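Local coordinates for protein probable ss-1,3-N-acetylglucosaminyltransferase (Staphylococcus aureus subsp. aureus N315, PDB 6H21) that is probably a glycosyltransferase of family 2 with a GT-A fold, modelled with manganese and uridine-diphosphate-N-acetylglucosamine and carrying a helical TarS-type linker domain, at residues Q243-I248 with N302-T307; Y274-L279 with Y318-F323; K284-N289 with I340-L345; T307-P312 with A329-D334. All blocks are in the same frame, centred on the assembly; numbering follows the deposited sequence.

Contact 1: Q243-I248 with N302-T307; sequences QYFATI and NNFSKT
F245 reaches from helix 242-256 across to F304 on helix 294-308, and the two rings lie in an offset stack, centroids 4.8 Å apart and planes 24° from parallel. Both segments belong to the helical TarS-type linker domain; here their axes run nearly parallel, 14° apart, with 9.3 Å between them. Outward from the helix, the atoms of F245 meet T307, N303 and F304 in turn. Its CB sits beside the hydroxyl of T307, 3.3 Å from OG1. CG is beside the N303 carbonyl, and CD2 comes 3.6 Å from N303 CB. CE1 lies against CG and CD1 of F304. CZ, the far end, meets F304 CG at 3.4 Å, so the ring slides over the root of its neighbour rather than squarely above it. The backbone joins in too: F304 CA sits 3.7 Å from the F245 ring centroid, almost on the ring normal, a CH-pi contact over one face. Y244 CD2 covers the opposite face, and W300, earlier on helix 294-308, adds an edge-to-face ring. F304 turns its CG anti to its own backbone N (chi1 -161°), which turns a face of its ring to F245, with L278 of helix 264-281 also against it. The polar detail is T307 OG1: two carbonyl oxygens lie within range of its single proton, F245 O at 3.3 Å across the contact and N303 O at 3.1 Å within its own helix.

Contact 2: Y274-L279 with Y318-F323; sequences YTTRLL and YVTQIF
The ring of F323 is the flat group here: L279 CB stands over the centre of one face, 4.1 Å from the ring centroid in a CH-pi contact, while I322 CG1 covers the opposite face nearer the rim. T276 CG2 approaches the ring obliquely. Beyond its CB, L279 sends CD1 back to F323 CB at 3.7 Å, the leucine and the phenylalanine running antiparallel alongside one another. This ties helix 264-281 of the linker domain to the connection that leads into helix 324-332, with F323 as the N-cap residue of that helix. Further back, T275 CG2 meets V319 CG2 at 3.9 Å, both near L327. The polar link is T320 N to T276 OG1, 3.3 Å with an N-H...acceptor angle of 156°. With CG2 anti to its backbone N, T276 brings that methyl to T320 OG1, 3.4 Å away. Because T276 OG1 also bonds to G272 O one turn back, its hydroxyl can accept from the connection while donating into its own helix, a polar tie set among apolar neighbours.

Contact 3: K284-N289 with I340-L345; sequences KKNFAN and IADKLL
The turn K284-F287, a type I beta turn, and the residues after it face the C-terminal helix 335-344 through D342, with waters filling in between the polar groups. One water accepts a hydrogen bond from A288 N and donates to K285 O and to D342 OD2, the last at 2.6 Å. A second donates to D342 OD2 at 2.5 Å and accepts from both N289 N and N289 ND2. The third joins D342 OD1 to N286 OD1, standing between two acceptors that are themselves 3.8 Å apart. Amide and carboxylate planes of N286 and D342 are nearly perpendicular, 85°. This part of the helical linker domain lies where subunits of the trimer meet. K326 forms a salt bridge with D342 OD1, which would favour the ionised carboxylate. N289 runs past D342, ND2 coming 3.3 Å from D342 CB while bonding to M339 O. Its OD1 accepts from N324 of the second subunit, and K343, kinked at its last torsion (chi4 -56°), brings CE to 3.5 Å from N289 OD1 and its NZ to that same N324.

Contact 4: T307-P312 with A329-D334; sequences TINKVP and AIRQND
R331 and N309 grip each other in two directions. N309 ND2 donates to R331 O at 2.9 Å, almost straight at 176° and on a lone pair in the carbonyl plane, while R331 NH2 returns a bond to N309 OD1 at 3.3 Å. The arginine chain runs out straight as far as NE and carries its guanidinium to the turn I308-V311. There R331 NH1 bonds to V311 O at 3.1 Å, approaching from well above that carbonyl's plane, and NH2 adds a weaker bond to the same oxygen. I308 CG2 lies over the centre of one guanidinium face, 3.8 Å from R331 CZ. The tightly packed, apolar part is I308 CG1 against I330 CG2 at 4.1 Å, with F304 and V338 also against I330. In the helical linker domain, this is where the type I turn I308-V311 leaves one helix and helix 324-332 ends in a Schellman motif at N333. D316 forms a salt bridge with R331 NE. The wetter side belongs to N309, an exposed residue: a water there donates to N309 O and, at 2.5 Å, to V311 O, and accepts a weak bond from R331 NH2. At the last turn of helix 324-332, Q332 NE2 bonds Y294 of the third subunit as well as E328.

How the contacts relate
All four contacts lie within the helical linker domain and are built from its helices 242-256, 264-281, 294-308, 324-332 and 335-344 and the loops between them. Contacts 1 and 4 are the nearest pair, centres 10 Å apart; they share T307 and helix 294-308, and follow one another in series. Contact 2 crosses both along the chain and touches each, through L278 against F304 and L279 against I330. Contact 3, its centre about 18 Å from that of contact 1, encloses contact 4 in sequence and meets contact 2 at L345. The interleaved order knits distant stretches into one helical body, running from contact 1, where the side chain of I248 is about 13 Å from the bound uridine-diphosphate-N-acetylglucosamine, to contacts 3 and 4, which touch the third subunit.

Contact 1: Q243-I248 with N302-T307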
loop_
_atom_site.group_PDB
_atom_site.type_symbol
_atom_site.label_atom_id
_atom_site.label_comp_id
_atom_site.label_asym_id
_atom_site.label_seq_id
_atom_site.Cartn_x
_atom_site.Cartn_y
_atom_site.Cartn_z
ATOM N N GLN C 243 -27.982 -7.542 6.385
ATOM C CA GLN C 243 -29.013 -6.733 7.030
ATOM C C GLN C 243 -28.409 -5.398 7.481
ATOM O O GLN C 243 -29.011 -4.366 7.306
ATOM C CB GLN C 243 -29.645 -7.459 8.224
ATOM C CG GLN C 243 -30.340 -8.769 7.875
ATOM C CD GLN C 243 -30.523 -9.661 9.085
ATOM N N TYR C 244 -27.212 -5.450 8.065
ATOM C CA TYR C 244 -26.528 -4.262 8.564
ATOM C C TYR C 244 -26.325 -3.239 7.434
ATOM O O TYR C 244 -26.676 -2.056 7.587
ATOM C CB TYR C 244 -25.194 -4.642 9.204
ATOM C CG TYR C 244 -24.317 -3.468 9.560
ATOM C CD1 TYR C 244 -24.714 -2.525 10.497
ATOM C CD2 TYR C 244 -23.075 -3.305 8.967
ATOM C CE1 TYR C 244 -23.909 -1.447 10.828
ATOM C CE2 TYR C 244 -22.250 -2.238 9.291
ATOM C CZ TYR C 244 -22.657 -1.317 10.238
ATOM O OH TYR C 244 -21.835 -0.276 10.565
ATOM N N PHE C 245 -25.800 -3.688 6.292
ATOM C CA PHE C 245 -25.472 -2.734 5.219
ATOM C C PHE C 245 -26.736 -2.276 4.474
ATOM O O PHE C 245 -26.725 -1.194 3.906
ATOM C CB PHE C 245 -24.370 -3.264 4.299
ATOM C CG PHE C 245 -22.999 -3.157 4.924
ATOM C CD1 PHE C 245 -22.470 -1.913 5.245
ATOM C CD2 PHE C 245 -22.263 -4.286 5.243
ATOM C CE1 PHE C 245 -21.228 -1.793 5.848
ATOM C CE2 PHE C 245 -21.017 -4.164 5.835
ATOM C CZ PHE C 245 -20.509 -2.924 6.149
ATOM N N ALA C 246 -27.825 -3.053 4.526
ATOM C CA ALA C 246 -29.145 -2.568 4.040
ATOM C C ALA C 246 -29.646 -1.408 4.919
ATOM O O ALA C 246 -30.291 -0.491 4.425
ATOM C CB ALA C 246 -30.153 -3.695 3.998
ATOM N N THR C 247 -29.348 -1.443 6.221
ATOM C CA THR C 247 -29.732 -0.382 7.134
ATOM C C THR C 247 -28.909 0.880 6.844
ATOM O O THR C 247 -29.463 1.981 6.766
ATOM C CB THR C 247 -29.631 -0.834 8.593
ATOM O OG1 THR C 247 -30.545 -1.925 8.736
ATOM C CG2 THR C 247 -30.013 0.248 9.571
ATOM N N ILE C 248 -27.601 0.702 6.645
ATOM C CA ILE C 248 -26.709 1.821 6.318
ATOM C C ILE C 248 -27.185 2.475 5.012
ATOM O O ILE C 248 -27.224 3.697 4.905
ATOM C CB ILE C 248 -25.235 1.373 6.236
ATOM C CG1 ILE C 248 -24.739 0.713 7.526
ATOM C CG2 ILE C 248 -24.342 2.531 5.818
ATOM C CD1 ILE C 248 -24.866 1.571 8.747
ATOM N N ASN C 302 -17.779 -7.173 0.288
ATOM C CA ASN C 302 -18.698 -7.089 -0.844
ATOM C C ASN C 302 -19.974 -6.288 -0.487
ATOM O O ASN C 302 -20.402 -5.454 -1.269
ATOM C CB ASN C 302 -19.081 -8.463 -1.378
ATOM C CG ASN C 302 -19.782 -8.349 -2.713
ATOM O OD1 ASN C 302 -19.176 -7.913 -3.697
ATOM N ND2 ASN C 302 -21.056 -8.698 -2.747
ATOM N N ASN C 303 -20.565 -6.539 0.685
ATOM C CA ASN C 303 -21.768 -5.828 1.126
ATOM C C ASN C 303 -21.443 -4.357 1.400
ATOM O O ASN C 303 -22.225 -3.483 1.045
ATOM C CB ASN C 303 -22.383 -6.465 2.373
ATOM C CG ASN C 303 -23.109 -7.754 2.059
ATOM O OD1 ASN C 303 -23.806 -7.829 1.052
ATOM N ND2 ASN C 303 -22.950 -8.767 2.894
ATOM N N PHE C 304 -20.299 -4.109 2.052
ATOM C CA PHE C 304 -19.862 -2.759 2.408
ATOM C C PHE C 304 -19.683 -1.966 1.111
ATOM O O PHE C 304 -20.172 -0.850 0.997
ATOM C CB PHE C 304 -18.555 -2.797 3.216
ATOM C CG PHE C 304 -18.210 -1.565 4.012
ATOM C CD1 PHE C 304 -18.790 -0.340 3.747
ATOM C CD2 PHE C 304 -17.247 -1.622 5.020
ATOM C CE1 PHE C 304 -18.452 0.784 4.482
ATOM C CE2 PHE C 304 -16.919 -0.499 5.761
ATOM C CZ PHE C 304 -17.539 0.697 5.497
ATOM N N SER C 305 -18.968 -2.567 0.153
ATOM C CA SER C 305 -18.622 -1.944 -1.119
ATOM C C SER C 305 -19.899 -1.610 -1.906
ATOM O O SER C 305 -20.092 -0.507 -2.381
ATOM C CB SER C 305 -17.724 -2.847 -1.916
ATOM O OG SER C 305 -17.359 -2.218 -3.132
ATOM N N LYS C 306 -20.791 -2.588 -2.038
ATOM C CA LYS C 306 -22.114 -2.390 -2.712
ATOM C C LYS C 306 -22.878 -1.176 -2.142
ATOM O O LYS C 306 -23.474 -0.368 -2.890
ATOM C CB LYS C 306 -22.954 -3.660 -2.566
ATOM C CG LYS C 306 -22.607 -4.802 -3.518
ATOM C CD LYS C 306 -23.670 -5.919 -3.532
ATOM N N THR C 307 -22.919 -1.054 -0.818
ATOM C CA THR C 307 -23.619 0.044 -0.148
ATOM C C THR C 307 -22.925 1.395 -0.398
ATOM O O THR C 307 -23.608 2.416 -0.680
ATOM C CB THR C 307 -23.718 -0.205 1.358
ATOM O OG1 THR C 307 -24.467 -1.408 1.542
ATOM C CG2 THR C 307 -24.371 0.932 2.107
#

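Contact 2: Y274-L279 with Y318-F323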
loop_
_atom_site.group_PDB
_atom_site.type_symbol
_atom_site.label_atom_id
_atom_site.label_comp_id
_atom_site.label_asym_id
_atom_site.label_seq_id
_atom_site.Cartn_x
_atom_site.Cartn_y
_atom_site.Cartn_z
ATOM N N TYR C 274 -21.198 11.448 7.634
ATOM C CA TYR C 274 -21.695 10.159 8.125
ATOM C C TYR C 274 -20.669 9.064 7.782
ATOM O O TYR C 274 -20.400 8.179 8.602
ATOM C CB TYR C 274 -23.097 9.788 7.617
ATOM C CG TYR C 274 -23.525 8.491 8.245
ATOM C CD1 TYR C 274 -24.011 8.460 9.540
ATOM C CD2 TYR C 274 -23.268 7.285 7.623
ATOM C CE1 TYR C 274 -24.303 7.263 10.179
ATOM C CE2 TYR C 274 -23.515 6.080 8.265
ATOM C CZ TYR C 274 -24.041 6.062 9.545
ATOM O OH TYR C 274 -24.287 4.868 10.173
ATOM N N THR C 275 -20.119 9.119 6.566
ATOM C CA THR C 275 -19.113 8.155 6.135
ATOM C C THR C 275 -17.934 8.163 7.122
ATOM O O THR C 275 -17.438 7.112 7.501
ATOM C CB THR C 275 -18.674 8.400 4.683
ATOM O OG1 THR C 275 -19.791 8.232 3.802
ATOM C CG2 THR C 275 -17.565 7.453 4.274
ATOM N N THR C 276 -17.495 9.357 7.533
ATOM C CA THR C 276 -16.426 9.521 8.510
ATOM C C THR C 276 -16.806 8.813 9.814
ATOM O O THR C 276 -16.030 8.030 10.350
ATOM C CB THR C 276 -16.088 10.998 8.757
ATOM O OG1 THR C 276 -15.740 11.599 7.507
ATOM C CG2 THR C 276 -14.955 11.201 9.743
ATOM N N ARG C 277 -18.013 9.087 10.313
ATOM C CA ARG C 277 -18.511 8.439 11.522
ATOM C C ARG C 277 -18.487 6.910 11.356
ATOM O O ARG C 277 -18.106 6.187 12.286
ATOM C CB ARG C 277 -19.920 8.944 11.857
ATOM C CG ARG C 277 -20.562 8.257 13.053
ATOM C CD ARG C 277 -21.502 7.147 12.638
ATOM N NE ARG C 277 -21.638 6.177 13.720
ATOM C CZ ARG C 277 -21.802 4.869 13.542
ATOM N NH1 ARG C 277 -21.779 4.071 14.599
ATOM N NH2 ARG C 277 -21.963 4.368 12.320
ATOM N N LEU C 278 -18.908 6.418 10.190
ATOM C CA LEU C 278 -18.994 4.982 9.933
ATOM C C LEU C 278 -17.599 4.328 9.976
ATOM O O LEU C 278 -17.385 3.255 10.567
ATOM C CB LEU C 278 -19.668 4.780 8.574
ATOM C CG LEU C 278 -19.858 3.339 8.130
ATOM C CD1 LEU C 278 -20.784 2.611 9.074
ATOM C CD2 LEU C 278 -20.398 3.273 6.715
ATOM N N LEU C 279 -16.636 4.971 9.327
ATOM C CA LEU C 279 -15.253 4.491 9.312
ATOM C C LEU C 279 -14.630 4.548 10.713
ATOM O O LEU C 279 -13.798 3.708 11.024
ATOM C CB LEU C 279 -14.454 5.329 8.311
ATOM C CG LEU C 279 -14.786 5.039 6.849
ATOM C CD1 LEU C 279 -14.067 6.005 5.928
ATOM C CD2 LEU C 279 -14.437 3.599 6.489
ATOM N N TYR C 318 -15.669 15.311 1.612
ATOM C CA TYR C 318 -16.048 15.753 2.937
ATOM C C TYR C 318 -15.611 14.749 4.010
ATOM O O TYR C 318 -15.827 14.989 5.164
ATOM C CB TYR C 318 -17.553 16.025 2.983
ATOM C CG TYR C 318 -17.949 17.205 2.140
ATOM C CD1 TYR C 318 -17.604 18.495 2.516
ATOM C CD2 TYR C 318 -18.629 17.031 0.946
ATOM C CE1 TYR C 318 -17.952 19.593 1.743
ATOM C CE2 TYR C 318 -18.979 18.115 0.158
ATOM C CZ TYR C 318 -18.637 19.399 0.555
ATOM O OH TYR C 318 -18.997 20.467 -0.214
ATOM N N VAL C 319 -14.975 13.645 3.626
ATOM C CA VAL C 319 -14.529 12.640 4.584
ATOM C C VAL C 319 -13.170 13.083 5.140
ATOM O O VAL C 319 -12.342 13.583 4.376
ATOM C CB VAL C 319 -14.425 11.271 3.892
ATOM C CG1 VAL C 319 -13.760 10.231 4.768
ATOM C CG2 VAL C 319 -15.783 10.807 3.394
ATOM N N THR C 320 -12.929 12.877 6.440
ATOM C CA THR C 320 -11.645 13.217 7.021
ATOM C C THR C 320 -10.527 12.532 6.210
ATOM O O THR C 320 -10.590 11.344 5.928
ATOM C CB THR C 320 -11.628 12.915 8.524
ATOM O OG1 THR C 320 -12.726 13.632 9.096
ATOM C CG2 THR C 320 -10.351 13.376 9.204
ATOM N N GLN C 321 -9.497 13.303 5.845
ATOM C CA GLN C 321 -8.641 12.893 4.728
ATOM C C GLN C 321 -7.740 11.707 5.106
ATOM O O GLN C 321 -7.359 10.982 4.224
ATOM C CB GLN C 321 -7.849 14.065 4.129
ATOM C CG GLN C 321 -8.602 14.805 3.018
ATOM C CD GLN C 321 -9.385 13.939 2.044
ATOM O OE1 GLN C 321 -8.827 13.356 1.113
ATOM N NE2 GLN C 321 -10.698 13.842 2.233
ATOM N N ILE C 322 -7.448 11.476 6.385
ATOM C CA ILE C 322 -6.714 10.262 6.750
ATOM C C ILE C 322 -7.431 9.014 6.202
ATOM O O ILE C 322 -6.800 7.985 6.057
ATOM C CB ILE C 322 -6.488 10.112 8.267
ATOM C CG1 ILE C 322 -7.793 10.184 9.057
ATOM C CG2 ILE C 322 -5.466 11.107 8.773
ATOM C CD1 ILE C 322 -7.658 9.727 10.494
ATOM N N PHE C 323 -8.747 9.077 5.954
ATOM C CA PHE C 323 -9.484 7.885 5.547
ATOM C C PHE C 323 -9.553 7.743 4.022
ATOM O O PHE C 323 -10.291 6.847 3.535
ATOM C CB PHE C 323 -10.895 7.879 6.145
ATOM C CG PHE C 323 -10.938 7.664 7.636
ATOM C CD1 PHE C 323 -10.457 6.494 8.195
ATOM C CD2 PHE C 323 -11.485 8.618 8.475
ATOM C CE1 PHE C 323 -10.469 6.304 9.567
ATOM C CE2 PHE C 323 -11.505 8.421 9.844
ATOM C CZ PHE C 323 -10.977 7.273 10.387
#

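Contact 3: K284-N289 with I340-L345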
loop_
_atom_site.group_PDB
_atom_site.type_symbol
_atom_site.label_atom_id
_atom_site.label_comp_id
_atom_site.label_asym_id
_atom_site.label_seq_id
_atom_site.Cartn_x
_atom_site.Cartn_y
_atom_site.Cartn_z
ATOM N N LYS C 284 -17.408 -3.853 13.003
ATOM C CA LYS C 284 -16.285 -4.599 12.444
ATOM C C LYS C 284 -15.373 -3.680 11.612
ATOM O O LYS C 284 -14.902 -4.060 10.559
ATOM C CB LYS C 284 -16.802 -5.759 11.595
ATOM C CG LYS C 284 -17.719 -6.706 12.343
ATOM C CD LYS C 284 -17.987 -7.993 11.602
ATOM C CE LYS C 284 -18.737 -8.988 12.460
ATOM N NZ LYS C 284 -19.758 -9.717 11.663
ATOM N N LYS C 285 -15.130 -2.462 12.108
ATOM C CA LYS C 285 -14.451 -1.444 11.318
ATOM C C LYS C 285 -13.042 -1.926 10.926
ATOM O O LYS C 285 -12.553 -1.563 9.870
ATOM C CB LYS C 285 -14.408 -0.132 12.096
ATOM C CG LYS C 285 -13.498 -0.167 13.314
ATOM C CD LYS C 285 -13.280 1.208 13.902
ATOM C CE LYS C 285 -12.547 1.176 15.222
ATOM N NZ LYS C 285 -13.149 2.133 16.180
ATOM N N ASN C 286 -12.434 -2.780 11.757
ATOM C CA ASN C 286 -11.081 -3.290 11.535
ATOM C C ASN C 286 -11.130 -4.764 11.128
ATOM O O ASN C 286 -10.253 -5.536 11.487
ATOM C CB ASN C 286 -10.211 -3.095 12.775
ATOM C CG ASN C 286 -9.878 -1.641 13.023
ATOM O OD1 ASN C 286 -9.636 -0.890 12.084
ATOM N ND2 ASN C 286 -9.843 -1.240 14.284
ATOM N N PHE C 287 -12.143 -5.134 10.336
ATOM C CA PHE C 287 -12.323 -6.525 9.943
ATOM C C PHE C 287 -11.147 -7.033 9.088
ATOM O O PHE C 287 -10.821 -8.214 9.137
ATOM C CB PHE C 287 -13.628 -6.691 9.161
ATOM C CG PHE C 287 -13.577 -6.213 7.732
ATOM C CD1 PHE C 287 -13.773 -4.877 7.415
ATOM C CD2 PHE C 287 -13.288 -7.101 6.705
ATOM C CE1 PHE C 287 -13.697 -4.434 6.104
ATOM C CE2 PHE C 287 -13.208 -6.655 5.396
ATOM C CZ PHE C 287 -13.413 -5.322 5.100
ATOM N N ALA C 288 -10.546 -6.157 8.278
ATOM C CA ALA C 288 -9.653 -6.603 7.160
ATOM C C ALA C 288 -8.432 -7.379 7.682
ATOM O O ALA C 288 -8.073 -8.381 7.080
ATOM C CB ALA C 288 -9.260 -5.439 6.265
ATOM N N ASN C 289 -7.831 -6.949 8.800
ATOM C CA ASN C 289 -6.667 -7.615 9.366
ATOM C C ASN C 289 -7.048 -8.495 10.575
ATOM O O ASN C 289 -6.183 -8.879 11.340
ATOM C CB ASN C 289 -5.601 -6.596 9.772
ATOM C CG ASN C 289 -4.969 -5.897 8.592
ATOM O OD1 ASN C 289 -4.208 -6.499 7.838
ATOM N ND2 ASN C 289 -5.252 -4.624 8.436
ATOM N N ILE C 340 -4.061 -2.971 3.740
ATOM C CA ILE C 340 -2.933 -2.027 3.681
ATOM C C ILE C 340 -3.364 -0.694 4.311
ATOM O O ILE C 340 -2.688 -0.180 5.144
ATOM C CB ILE C 340 -2.429 -1.867 2.239
ATOM C CG1 ILE C 340 -1.754 -3.147 1.734
ATOM C CG2 ILE C 340 -1.502 -0.669 2.116
ATOM C CD1 ILE C 340 -1.739 -3.263 0.222
ATOM N N ALA C 341 -4.550 -0.204 3.953
ATOM C CA ALA C 341 -5.056 1.076 4.508
ATOM C C ALA C 341 -5.070 1.023 6.040
ATOM O O ALA C 341 -4.653 1.989 6.709
ATOM C CB ALA C 341 -6.425 1.385 3.970
ATOM N N ASP C 342 -5.475 -0.130 6.599
ATOM C CA ASP C 342 -5.587 -0.274 8.055
ATOM C C ASP C 342 -4.200 -0.300 8.708
ATOM O O ASP C 342 -4.051 0.235 9.801
ATOM C CB ASP C 342 -6.399 -1.508 8.448
ATOM C CG ASP C 342 -7.894 -1.258 8.499
ATOM O OD1 ASP C 342 -8.314 -0.059 8.567
ATOM O OD2 ASP C 342 -8.646 -2.249 8.490
ATOM N N LYS C 343 -3.211 -0.924 8.051
ATOM C CA LYS C 343 -1.816 -0.919 8.543
ATOM C C LYS C 343 -1.227 0.497 8.566
ATOM O O LYS C 343 -0.320 0.770 9.390
ATOM C CB LYS C 343 -0.924 -1.838 7.702
ATOM C CG LYS C 343 -0.930 -3.285 8.164
ATOM C CD LYS C 343 -0.339 -4.236 7.163
ATOM C CE LYS C 343 -0.814 -5.656 7.398
ATOM N NZ LYS C 343 -0.531 -6.112 8.777
ATOM N N LEU C 344 -1.676 1.373 7.652
ATOM C CA LEU C 344 -1.140 2.733 7.556
ATOM C C LEU C 344 -1.843 3.708 8.515
ATOM O O LEU C 344 -1.253 4.705 8.886
ATOM C CB LEU C 344 -1.221 3.203 6.106
ATOM C CG LEU C 344 -0.281 2.478 5.152
ATOM C CD1 LEU C 344 -0.537 2.903 3.719
ATOM C CD2 LEU C 344 1.181 2.693 5.523
ATOM N N LEU C 345 -3.071 3.402 8.944
ATOM C CA LEU C 345 -3.825 4.227 9.902
ATOM C C LEU C 345 -3.294 4.015 11.332
ATOM O O LEU C 345 -2.664 2.976 11.648
ATOM C CB LEU C 345 -5.308 3.864 9.792
ATOM C CG LEU C 345 -6.033 4.466 8.589
ATOM C CD1 LEU C 345 -7.387 3.812 8.374
ATOM C CD2 LEU C 345 -6.192 5.970 8.750
HETATM O O HOH W 1 -11.025 -3.108 7.933
HETATM O O HOH W 2 -7.987 -4.130 9.957
HETATM O O HOH W 3 -8.520 1.127 11.085
#

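Contact 4: T307-P312 with A329-D334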
loop_
_atom_site.group_PDB
_atom_site.type_symbol
_atom_site.label_atom_id
_atom_site.label_comp_id
_atom_site.label_asym_id
_atom_site.label_seq_id
_atom_site.Cartn_x
_atom_site.Cartn_y
_atom_site.Cartn_z
ATOM N N THR C 307 -22.919 -1.054 -0.818
ATOM C CA THR C 307 -23.619 0.044 -0.148
ATOM C C THR C 307 -22.925 1.395 -0.398
ATOM O O THR C 307 -23.608 2.416 -0.680
ATOM C CB THR C 307 -23.718 -0.205 1.358
ATOM O OG1 THR C 307 -24.467 -1.408 1.542
ATOM C CG2 THR C 307 -24.371 0.932 2.107
ATOM N N ILE C 308 -21.590 1.438 -0.233
ATOM C CA ILE C 308 -20.890 2.728 -0.368
ATOM C C ILE C 308 -20.958 3.206 -1.826
ATOM O O ILE C 308 -21.006 4.408 -2.064
ATOM C CB ILE C 308 -19.451 2.674 0.180
ATOM C CG1 ILE C 308 -19.449 2.378 1.677
ATOM C CG2 ILE C 308 -18.696 3.965 -0.102
ATOM C CD1 ILE C 308 -20.103 3.476 2.484
ATOM N N ASN C 309 -21.048 2.272 -2.786
ATOM C CA ASN C 309 -21.035 2.631 -4.205
ATOM C C ASN C 309 -22.380 3.192 -4.650
ATOM O O ASN C 309 -22.509 3.628 -5.772
ATOM C CB ASN C 309 -20.579 1.482 -5.101
ATOM C CG ASN C 309 -19.064 1.418 -5.148
ATOM O OD1 ASN C 309 -18.404 2.442 -5.036
ATOM N ND2 ASN C 309 -18.514 0.222 -5.227
ATOM N N LYS C 310 -23.372 3.183 -3.763
ATOM C CA LYS C 310 -24.619 3.879 -4.029
ATOM C C LYS C 310 -24.543 5.321 -3.510
ATOM O O LYS C 310 -25.466 6.098 -3.708
ATOM C CB LYS C 310 -25.773 3.110 -3.394
ATOM C CG LYS C 310 -26.055 1.767 -4.037
ATOM C CD LYS C 310 -27.090 0.981 -3.251
ATOM C CE LYS C 310 -27.284 -0.415 -3.794
ATOM N NZ LYS C 310 -28.310 -1.134 -3.009
ATOM N N VAL C 311 -23.455 5.669 -2.826
ATOM C CA VAL C 311 -23.304 7.001 -2.282
ATOM C C VAL C 311 -22.521 7.804 -3.311
ATOM O O VAL C 311 -21.508 7.334 -3.797
ATOM C CB VAL C 311 -22.625 6.980 -0.904
ATOM C CG1 VAL C 311 -22.541 8.370 -0.303
ATOM C CG2 VAL C 311 -23.328 6.022 0.035
ATOM N N PRO C 312 -22.991 8.993 -3.742
ATOM C CA PRO C 312 -22.220 9.801 -4.688
ATOM C C PRO C 312 -20.788 10.078 -4.205
ATOM O O PRO C 312 -20.552 10.331 -3.026
ATOM C CB PRO C 312 -23.033 11.098 -4.809
ATOM C CG PRO C 312 -24.454 10.698 -4.435
ATOM C CD PRO C 312 -24.298 9.592 -3.416
ATOM N N ALA C 329 -10.458 2.036 -1.145
ATOM C CA ALA C 329 -10.269 0.608 -1.174
ATOM C C ALA C 329 -11.623 -0.107 -1.019
ATOM O O ALA C 329 -11.863 -1.095 -1.694
ATOM C CB ALA C 329 -9.288 0.190 -0.117
ATOM N N ILE C 330 -12.481 0.407 -0.135
ATOM C CA ILE C 330 -13.855 -0.134 0.025
ATOM C C ILE C 330 -14.633 0.043 -1.279
ATOM O O ILE C 330 -15.280 -0.913 -1.762
ATOM C CB ILE C 330 -14.553 0.478 1.247
ATOM C CG1 ILE C 330 -13.836 0.041 2.524
ATOM C CG2 ILE C 330 -16.046 0.110 1.269
ATOM C CD1 ILE C 330 -14.111 0.896 3.719
ATOM N N ARG C 331 -14.557 1.237 -1.884
ATOM C CA ARG C 331 -15.252 1.469 -3.160
ATOM C C ARG C 331 -14.779 0.462 -4.215
ATOM O O ARG C 331 -15.583 -0.015 -4.994
ATOM C CB ARG C 331 -15.084 2.894 -3.699
ATOM C CG ARG C 331 -15.820 3.958 -2.897
ATOM C CD ARG C 331 -15.942 5.273 -3.632
ATOM N NE ARG C 331 -16.788 6.236 -2.939
ATOM C CZ ARG C 331 -18.101 6.341 -3.066
ATOM N NH1 ARG C 331 -18.737 7.290 -2.397
ATOM N NH2 ARG C 331 -18.761 5.487 -3.828
ATOM N N GLN C 332 -13.469 0.170 -4.238
ATOM C CA GLN C 332 -12.881 -0.718 -5.250
ATOM C C GLN C 332 -13.110 -2.198 -4.894
ATOM O O GLN C 332 -12.782 -3.053 -5.698
ATOM C CB GLN C 332 -11.372 -0.461 -5.386
ATOM C CG GLN C 332 -11.030 0.939 -5.898
ATOM C CD GLN C 332 -11.523 1.192 -7.301
ATOM O OE1 GLN C 332 -11.605 0.282 -8.111
ATOM N NE2 GLN C 332 -11.897 2.425 -7.593
ATOM N N ASN C 333 -13.624 -2.496 -3.690
ATOM C CA ASN C 333 -13.921 -3.879 -3.247
ATOM C C ASN C 333 -12.608 -4.683 -3.253
ATOM O O ASN C 333 -12.549 -5.778 -3.760
ATOM C CB ASN C 333 -15.042 -4.507 -4.100
ATOM C CG ASN C 333 -15.669 -5.753 -3.503
ATOM O OD1 ASN C 333 -15.622 -5.987 -2.290
ATOM N ND2 ASN C 333 -16.309 -6.545 -4.349
ATOM N N ASP C 334 -11.553 -4.110 -2.655
ATOM C CA ASP C 334 -10.185 -4.622 -2.740
ATOM C C ASP C 334 -9.668 -4.920 -1.330
ATOM O O ASP C 334 -9.231 -4.019 -0.624
ATOM C CB ASP C 334 -9.285 -3.616 -3.457
ATOM C CG ASP C 334 -7.910 -4.136 -3.869
ATOM O OD1 ASP C 334 -7.192 -4.742 -3.038
ATOM O OD2 ASP C 334 -7.517 -3.816 -4.995
HETATM O O HOH W 4 -20.944 6.386 -6.051
#